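Excinuclease ABC, subunit A. (Deinococcus radiodurans, PDB 2VF7) binds DNA and hydrolyses ATP as a zinc-containing UvrA-family ABC protein, probably helping to recognise damaged DNA for excision repair. Local coordinates at residues 165-177 with 202-216. The protein carries 1 engineered substitution. Residues are numbered along the deposited sequence; the frame is centred on the assembly and turned at random.
Sequences EDSMVPDPSLTIR and IDVDVPWRELPEETR
Val169 lies over the indole of Trp208 within the UvrA DNA-binding domain, where 165-177 packs against the loop and helix start of 202-216. Its CG1 sits above one face, toward the rim, and CG of Arg216 likewise above the opposite face, while CG1 of Ile176 abuts the ring edge, 3.7 Å from Trp208 CE3. With Trp208 CG anti to the backbone N (chi1 -180°), the pyrrole edge reaches Glu165: NE1 donates in the ring plane to OE2 at 2.7 Å, meeting its anti side, and the carboxylate stands nearly upright to the indole. The same OE2 accepts a weak hydrogen bond from Arg216 NE at 3.4 Å, part of a salt bridge, and Arg216 NH1 is held by Leu211 O. Beyond the ring, CD1 of Ile176 runs on to Leu211 CD1 (3.6 Å), and helix 187-199 adds Leu197 to this apolar cluster. At the far end Arg177 bends at chi3 (-51°) and grips Asp205 side-on, the two flat groups almost coplanar: NE meets OD1 and NH2 meets OD2, each through a syn lone pair. With a leucine in place of Arg177, the Asp205 carboxylate would probably lose its charge partner and turn more freely. Backbone bonds join the segments too, Trp208 N to Leu174 O and Arg177 N to Val204 O, and a bridging water accepts from Ile176 N while donating to Asp203 O and, at 2.6 Å, to Val206 O.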
ATOM      1  N   GLU A 165      23.148  36.604  -4.852  1.00 58.34           N
ATOM      2  CA  GLU A 165      22.306  37.773  -4.672  1.00 57.89           C
ATOM      3  C   GLU A 165      21.627  38.180  -5.976  1.00 57.82           C
ATOM      4  O   GLU A 165      20.444  38.493  -5.966  1.00 57.78           O
ATOM      5  CB  GLU A 165      23.092  38.937  -4.088  1.00 57.98           C
ATOM      6  CG  GLU A 165      22.239  40.166  -3.848  1.00 58.65           C
ATOM      7  CD  GLU A 165      22.941  41.218  -3.033  1.00 60.63           C
ATOM      8  OE1 GLU A 165      24.163  41.082  -2.826  1.00 62.06           O
ATOM      9  OE2 GLU A 165      22.271  42.188  -2.605  1.00 61.11           O
ATOM     10  N   ASP A 166      22.373  38.175  -7.083  1.00 57.68           N
ATOM     11  CA  ASP A 166      21.822  38.516  -8.390  1.00 57.76           C
ATOM     12  C   ASP A 166      20.752  37.520  -8.840  1.00 57.29           C
ATOM     13  O   ASP A 166      19.726  37.927  -9.390  1.00 57.43           O
ATOM     14  CB  ASP A 166      22.910  38.619  -9.470  1.00 58.31           C
ATOM     15  CG  ASP A 166      24.196  39.286  -8.975  1.00 60.91           C
ATOM     16  OD1 ASP A 166      24.743  38.879  -7.913  1.00 64.22           O
ATOM     17  OD2 ASP A 166      24.690  40.199  -9.673  1.00 63.22           O
ATOM     18  N   SER A 167      20.978  36.224  -8.617  1.00 56.38           N
ATOM     19  CA  SER A 167      20.007  35.211  -9.032  1.00 55.80           C
ATOM     20  C   SER A 167      18.714  35.293  -8.213  1.00 55.57           C
ATOM     21  O   SER A 167      17.631  35.048  -8.741  1.00 55.93           O
ATOM     22  CB  SER A 167      20.604  33.799  -8.982  1.00 55.75           C
ATOM     23  OG  SER A 167      20.816  33.345  -7.657  1.00 55.41           O
ATOM     24  N   MET A 168      18.839  35.688  -6.946  1.00 55.21           N
ATOM     25  CA  MET A 168      17.713  35.778  -5.985  1.00 54.80           C
ATOM     26  C   MET A 168      17.033  37.129  -5.877  1.00 54.10           C
ATOM     27  O   MET A 168      15.855  37.210  -5.532  1.00 54.21           O
ATOM     28  CB  MET A 168      18.215  35.424  -4.595  1.00 54.55           C
ATOM     29  CG  MET A 168      18.245  33.970  -4.342  1.00 55.02           C
ATOM     30  SD  MET A 168      19.097  33.608  -2.819  1.00 55.64           S
ATOM     31  CE  MET A 168      18.445  31.984  -2.663  1.00 55.92           C
ATOM     32  N   VAL A 169      17.799  38.193  -6.078  1.00 53.93           N
ATOM     33  CA  VAL A 169      17.240  39.548  -6.201  1.00 53.77           C
ATOM     34  C   VAL A 169      17.615  40.138  -7.550  1.00 53.87           C
ATOM     35  O   VAL A 169      18.680  40.765  -7.708  1.00 53.90           O
ATOM     36  CB  VAL A 169      17.469  40.478  -4.938  1.00 53.67           C
ATOM     37  CG1 VAL A 169      18.236  39.764  -3.838  1.00 53.50           C
ATOM     38  CG2 VAL A 169      18.074  41.808  -5.292  1.00 54.33           C
ATOM     39  N   PRO A 170      16.760  39.878  -8.556  1.00 53.90           N
ATOM     40  CA  PRO A 170      17.000  40.317  -9.930  1.00 53.78           C
ATOM     41  C   PRO A 170      16.903  41.839 -10.105  1.00 53.86           C
ATOM     42  O   PRO A 170      17.606  42.399 -10.958  1.00 53.95           O
ATOM     43  CB  PRO A 170      15.905  39.608 -10.724  1.00 54.02           C
ATOM     44  CG  PRO A 170      15.295  38.607  -9.770  1.00 53.96           C
ATOM     45  CD  PRO A 170      15.492  39.143  -8.429  1.00 53.41           C
ATOM     46  N   ASP A 171      16.057  42.487  -9.300  1.00 53.69           N
ATOM     47  CA  ASP A 171      15.910  43.953  -9.281  1.00 53.99           C
ATOM     48  C   ASP A 171      16.121  44.496  -7.869  1.00 53.51           C
ATOM     49  O   ASP A 171      15.236  44.372  -7.043  1.00 54.47           O
ATOM     50  CB  ASP A 171      14.524  44.357  -9.796  1.00 54.07           C
ATOM     51  CG  ASP A 171      14.346  45.881  -9.956  1.00 55.26           C
ATOM     52  OD1 ASP A 171      15.269  46.684  -9.646  1.00 54.14           O
ATOM     53  OD2 ASP A 171      13.245  46.273 -10.412  1.00 56.53           O
ATOM     54  N   PRO A 172      17.312  45.072  -7.583  1.00 53.16           N
ATOM     55  CA  PRO A 172      17.670  45.660  -6.283  1.00 52.59           C
ATOM     56  C   PRO A 172      17.153  47.083  -6.021  1.00 52.22           C
ATOM     57  O   PRO A 172      17.457  47.637  -4.959  1.00 52.03           O
ATOM     58  CB  PRO A 172      19.216  45.659  -6.308  1.00 52.37           C
ATOM     59  CG  PRO A 172      19.599  44.916  -7.546  1.00 52.64           C
ATOM     60  CD  PRO A 172      18.467  45.105  -8.494  1.00 52.78           C
ATOM     61  N   SER A 173      16.392  47.665  -6.959  1.00 51.75           N
ATOM     62  CA  SER A 173      15.673  48.940  -6.716  1.00 51.11           C
ATOM     63  C   SER A 173      14.437  48.707  -5.856  1.00 51.10           C
ATOM     64  O   SER A 173      13.964  49.613  -5.149  1.00 51.34           O
ATOM     65  CB  SER A 173      15.285  49.654  -8.025  1.00 51.48           C
ATOM     66  OG  SER A 173      14.550  48.821  -8.916  1.00 50.39           O
ATOM     67  N   LEU A 174      13.934  47.473  -5.896  1.00 50.70           N
ATOM     68  CA  LEU A 174      12.740  47.090  -5.141  1.00 50.19           C
ATOM     69  C   LEU A 174      12.949  47.121  -3.620  1.00 50.21           C
ATOM     70  O   LEU A 174      14.054  46.956  -3.112  1.00 50.34           O
ATOM     71  CB  LEU A 174      12.230  45.718  -5.622  1.00 49.62           C
ATOM     72  CG  LEU A 174      11.147  45.612  -6.706  1.00 49.46           C
ATOM     73  CD1 LEU A 174      10.814  46.930  -7.404  1.00 47.06           C
ATOM     74  CD2 LEU A 174      11.502  44.552  -7.717  1.00 50.12           C
ATOM     75  N   THR A 175      11.856  47.357  -2.916  1.00 50.71           N
ATOM     76  CA  THR A 175      11.780  47.338  -1.474  1.00 50.93           C
ATOM     77  C   THR A 175      11.482  45.887  -1.053  1.00 51.06           C
ATOM     78  O   THR A 175      10.943  45.108  -1.847  1.00 50.82           O
ATOM     79  CB  THR A 175      10.635  48.306  -1.072  1.00 51.97           C
ATOM     80  OG1 THR A 175      11.137  49.409  -0.300  1.00 53.92           O
ATOM     81  CG2 THR A 175       9.505  47.614  -0.350  1.00 50.31           C
ATOM     82  N   ILE A 176      11.837  45.498   0.178  1.00 51.10           N
ATOM     83  CA  ILE A 176      11.479  44.156   0.665  1.00 49.77           C
ATOM     84  C   ILE A 176       9.935  43.927   0.595  1.00 49.50           C
ATOM     85  O   ILE A 176       9.487  42.882   0.126  1.00 49.60           O
ATOM     86  CB  ILE A 176      12.133  43.804   2.051  1.00 49.71           C
ATOM     87  CG1 ILE A 176      13.660  43.702   1.948  1.00 49.84           C
ATOM     88  CG2 ILE A 176      11.602  42.483   2.587  1.00 49.23           C
ATOM     89  CD1 ILE A 176      14.402  43.634   3.353  1.00 48.54           C
ATOM     90  N   ARG A 177       9.134  44.910   1.009  1.00 49.22           N
ATOM     91  CA  ARG A 177       7.652  44.861   0.831  1.00 49.32           C
ATOM     92  C   ARG A 177       7.203  44.784  -0.663  1.00 50.00           C
ATOM     93  O   ARG A 177       6.104  44.281  -0.974  1.00 50.71           O
ATOM     94  CB  ARG A 177       6.986  46.063   1.543  1.00 48.94           C
ATOM     95  CG  ARG A 177       5.476  45.916   1.777  1.00 49.83           C
ATOM     96  CD  ARG A 177       4.819  47.115   2.488  1.00 49.51           C
ATOM     97  NE  ARG A 177       5.498  47.539   3.718  1.00 50.98           N
ATOM     98  CZ  ARG A 177       5.196  47.118   4.939  1.00 51.19           C
ATOM     99  NH1 ARG A 177       4.211  46.243   5.133  1.00 53.07           N
ATOM    100  NH2 ARG A 177       5.883  47.561   5.977  1.00 50.78           N
ATOM    101  N   ILE A 202      14.170  45.210  10.907  1.00 54.79           N
ATOM    102  CA  ILE A 202      14.787  45.488   9.609  1.00 54.10           C
ATOM    103  C   ILE A 202      13.806  46.305   8.785  1.00 54.54           C
ATOM    104  O   ILE A 202      12.600  46.124   8.916  1.00 54.89           O
ATOM    105  CB  ILE A 202      15.190  44.163   8.893  1.00 53.67           C
ATOM    106  CG1 ILE A 202      16.388  43.542   9.629  1.00 52.66           C
ATOM    107  CG2 ILE A 202      15.492  44.391   7.376  1.00 52.45           C
ATOM    108  CD1 ILE A 202      16.539  42.064   9.436  1.00 53.32           C
ATOM    109  N   ASP A 203      14.343  47.197   7.944  1.00 54.78           N
ATOM    110  CA  ASP A 203      13.575  48.122   7.120  1.00 54.77           C
ATOM    111  C   ASP A 203      13.125  47.501   5.779  1.00 54.35           C
ATOM    112  O   ASP A 203      13.899  47.205   4.861  1.00 53.68           O
ATOM    113  CB  ASP A 203      14.386  49.410   6.887  1.00 55.64           C
ATOM    114  CG  ASP A 203      13.536  50.588   6.415  1.00 56.58           C
ATOM    115  OD1 ASP A 203      12.346  50.423   6.060  1.00 56.62           O
ATOM    116  OD2 ASP A 203      14.087  51.711   6.407  1.00 60.04           O
ATOM    117  N   VAL A 204      11.821  47.348   5.700  1.00 53.76           N
ATOM    118  CA  VAL A 204      11.152  46.611   4.674  1.00 52.97           C
ATOM    119  C   VAL A 204      10.651  47.572   3.545  1.00 53.31           C
ATOM    120  O   VAL A 204      10.283  47.135   2.454  1.00 52.69           O
ATOM    121  CB  VAL A 204      10.068  45.777   5.429  1.00 53.22           C
ATOM    122  CG1 VAL A 204       8.670  45.852   4.810  1.00 51.91           C
ATOM    123  CG2 VAL A 204      10.584  44.352   5.719  1.00 51.31           C
ATOM    124  N   ASP A 205      10.707  48.879   3.818  1.00 53.66           N
ATOM    125  CA  ASP A 205      10.190  49.923   2.919  1.00 54.58           C
ATOM    126  C   ASP A 205      11.301  50.850   2.397  1.00 54.64           C
ATOM    127  O   ASP A 205      11.069  52.028   2.143  1.00 54.59           O
ATOM    128  CB  ASP A 205       9.096  50.744   3.619  1.00 54.12           C
ATOM    129  CG  ASP A 205       7.972  49.883   4.148  1.00 55.12           C
ATOM    130  OD1 ASP A 205       7.219  49.323   3.330  1.00 55.36           O
ATOM    131  OD2 ASP A 205       7.843  49.764   5.388  1.00 54.96           O
ATOM    132  N   VAL A 206      12.491  50.282   2.212  1.00 55.13           N
ATOM    133  CA  VAL A 206      13.688  50.989   1.715  1.00 55.01           C
ATOM    134  C   VAL A 206      14.314  50.136   0.611  1.00 54.41           C
ATOM    135  O   VAL A 206      14.343  48.917   0.734  1.00 54.35           O
ATOM    136  CB  VAL A 206      14.660  51.203   2.899  1.00 55.62           C
ATOM    137  CG1 VAL A 206      16.058  50.640   2.625  1.00 56.15           C
ATOM    138  CG2 VAL A 206      14.679  52.672   3.323  1.00 57.05           C
ATOM    139  N   PRO A 207      14.810  50.750  -0.480  1.00 54.57           N
ATOM    140  CA  PRO A 207      15.289  49.863  -1.556  1.00 54.55           C
ATOM    141  C   PRO A 207      16.421  48.913  -1.109  1.00 54.75           C
ATOM    142  O   PRO A 207      17.260  49.275  -0.260  1.00 54.93           O
ATOM    143  CB  PRO A 207      15.781  50.845  -2.629  1.00 54.41           C
ATOM    144  CG  PRO A 207      15.111  52.147  -2.282  1.00 54.21           C
ATOM    145  CD  PRO A 207      14.997  52.180  -0.827  1.00 54.04           C
ATOM    146  N   TRP A 208      16.430  47.712  -1.679  1.00 54.63           N
ATOM    147  CA  TRP A 208      17.338  46.654  -1.248  1.00 54.52           C
ATOM    148  C   TRP A 208      18.805  47.164  -1.122  1.00 54.88           C
ATOM    149  O   TRP A 208      19.381  47.180  -0.027  1.00 55.04           O
ATOM    150  CB  TRP A 208      17.186  45.442  -2.181  1.00 53.55           C
ATOM    151  CG  TRP A 208      18.064  44.272  -1.839  1.00 53.55           C
ATOM    152  CD1 TRP A 208      19.225  43.929  -2.454  1.00 53.05           C
ATOM    153  CD2 TRP A 208      17.859  43.293  -0.798  1.00 52.36           C
ATOM    154  NE1 TRP A 208      19.760  42.809  -1.874  1.00 53.25           N
ATOM    155  CE2 TRP A 208      18.948  42.396  -0.851  1.00 52.20           C
ATOM    156  CE3 TRP A 208      16.875  43.101   0.182  1.00 51.81           C
ATOM    157  CZ2 TRP A 208      19.073  41.302   0.021  1.00 51.80           C
ATOM    158  CZ3 TRP A 208      17.008  42.003   1.066  1.00 52.41           C
ATOM    159  CH2 TRP A 208      18.109  41.130   0.976  1.00 51.98           C
ATOM    160  N   ARG A 209      19.375  47.628  -2.224  1.00 55.19           N
ATOM    161  CA  ARG A 209      20.769  48.107  -2.272  1.00 55.88           C
ATOM    162  C   ARG A 209      21.182  49.144  -1.201  1.00 55.89           C
ATOM    163  O   ARG A 209      22.370  49.374  -0.976  1.00 56.09           O
ATOM    164  CB  ARG A 209      21.062  48.646  -3.668  1.00 55.61           C
ATOM    165  CG  ARG A 209      20.583  50.061  -3.871  1.00 57.23           C
ATOM    166  CD  ARG A 209      19.925  50.286  -5.215  1.00 60.10           C
ATOM    167  NE  ARG A 209      20.667  49.775  -6.371  1.00 62.61           N
ATOM    168  CZ  ARG A 209      20.192  49.825  -7.613  1.00 64.60           C
ATOM    169  NH1 ARG A 209      19.001  50.380  -7.829  1.00 64.88           N
ATOM    170  NH2 ARG A 209      20.899  49.338  -8.637  1.00 65.18           N
ATOM    171  N   GLU A 210      20.197  49.750  -0.545  1.00 56.63           N
ATOM    172  CA  GLU A 210      20.431  50.740   0.510  1.00 56.38           C
ATOM    173  C   GLU A 210      20.597  50.100   1.877  1.00 56.30           C
ATOM    174  O   GLU A 210      21.004  50.762   2.832  1.00 56.70           O
ATOM    175  CB  GLU A 210      19.288  51.773   0.559  1.00 56.80           C
ATOM    176  CG  GLU A 210      19.076  52.603  -0.728  1.00 56.30           C
ATOM    177  CD  GLU A 210      20.380  53.110  -1.328  1.00 57.30           C
ATOM    178  OE1 GLU A 210      20.643  52.849  -2.516  1.00 59.73           O
ATOM    179  OE2 GLU A 210      21.163  53.759  -0.619  1.00 58.93           O
ATOM    180  N   LEU A 211      20.279  48.815   1.985  1.00 55.80           N
ATOM    181  CA  LEU A 211      20.449  48.099   3.256  1.00 54.92           C
ATOM    182  C   LEU A 211      21.920  47.741   3.421  1.00 54.57           C
ATOM    183  O   LEU A 211      22.612  47.537   2.419  1.00 54.16           O
ATOM    184  CB  LEU A 211      19.567  46.840   3.293  1.00 54.98           C
ATOM    185  CG  LEU A 211      18.030  47.002   3.312  1.00 55.11           C
ATOM    186  CD1 LEU A 211      17.345  45.656   3.253  1.00 54.30           C
ATOM    187  CD2 LEU A 211      17.559  47.735   4.551  1.00 55.06           C
ATOM    188  N   PRO A 212      22.410  47.666   4.678  1.00 54.39           N
ATOM    189  CA  PRO A 212      23.804  47.289   4.900  1.00 54.03           C
ATOM    190  C   PRO A 212      24.094  45.943   4.253  1.00 53.90           C
ATOM    191  O   PRO A 212      23.202  45.094   4.177  1.00 53.12           O
ATOM    192  CB  PRO A 212      23.896  47.150   6.425  1.00 53.75           C
ATOM    193  CG  PRO A 212      22.830  47.957   6.952  1.00 54.09           C
ATOM    194  CD  PRO A 212      21.706  47.900   5.954  1.00 54.57           C
ATOM    195  N   GLU A 213      25.322  45.762   3.775  1.00 53.85           N
ATOM    196  CA  GLU A 213      25.762  44.469   3.238  1.00 54.63           C
ATOM    197  C   GLU A 213      25.574  43.298   4.222  1.00 54.42           C
ATOM    198  O   GLU A 213      25.265  42.191   3.815  1.00 54.88           O
ATOM    199  CB  GLU A 213      27.226  44.540   2.810  1.00 54.31           C
ATOM    200  CG  GLU A 213      27.966  43.206   2.838  1.00 56.18           C
ATOM    201  CD  GLU A 213      28.006  42.507   1.489  0.70 58.98           C
ATOM    202  OE1 GLU A 213      27.397  41.417   1.366  0.70 59.12           O
ATOM    203  OE2 GLU A 213      28.652  43.050   0.555  0.70 59.59           O
ATOM    204  N   GLU A 214      25.808  43.565   5.499  1.00 54.31           N
ATOM    205  CA  GLU A 214      25.660  42.615   6.596  1.00 54.81           C
ATOM    206  C   GLU A 214      24.243  42.036   6.661  1.00 54.55           C
ATOM    207  O   GLU A 214      24.065  40.813   6.692  1.00 54.66           O
ATOM    208  CB  GLU A 214      25.939  43.372   7.888  1.00 54.94           C
ATOM    209  CG  GLU A 214      26.602  42.609   8.982  1.00 56.45           C
ATOM    210  CD  GLU A 214      26.605  43.419  10.268  0.70 58.65           C
ATOM    211  OE1 GLU A 214      27.680  43.966  10.642  0.70 58.19           O
ATOM    212  OE2 GLU A 214      25.507  43.540  10.875  0.70 59.36           O
ATOM    213  N   THR A 215      23.248  42.929   6.693  1.00 54.13           N
ATOM    214  CA  THR A 215      21.819  42.579   6.624  1.00 53.94           C
ATOM    215  C   THR A 215      21.473  41.862   5.305  1.00 53.57           C
ATOM    216  O   THR A 215      20.806  40.821   5.312  1.00 52.79           O
ATOM    217  CB  THR A 215      20.956  43.857   6.751  1.00 54.23           C
ATOM    218  OG1 THR A 215      21.282  44.535   7.971  1.00 56.04           O
ATOM    219  CG2 THR A 215      19.480  43.549   6.741  1.00 54.39           C
ATOM    220  N   ARG A 216      21.951  42.389   4.173  1.00 52.78           N
ATOM    221  CA  ARG A 216      21.622  41.752   2.892  1.00 53.10           C
ATOM    222  C   ARG A 216      22.148  40.315   2.841  1.00 52.63           C
ATOM    223  O   ARG A 216      21.425  39.408   2.447  1.00 52.32           O
ATOM    224  CB  ARG A 216      22.054  42.588   1.686  1.00 52.95           C
ATOM    225  CG  ARG A 216      21.461  44.012   1.745  1.00 54.62           C
ATOM    226  CD  ARG A 216      21.729  44.865   0.506  1.00 52.91           C
ATOM    227  NE  ARG A 216      22.932  44.426  -0.163  1.00 53.18           N
ATOM    228  CZ  ARG A 216      24.097  45.035  -0.084  1.00 52.67           C
ATOM    229  NH1 ARG A 216      24.230  46.136   0.630  1.00 53.51           N
ATOM    230  NH2 ARG A 216      25.125  44.530  -0.725  1.00 54.62           N
TER
HETATM  231  O   HOH W   1      13.765  46.805   2.223  1.00 32.34           O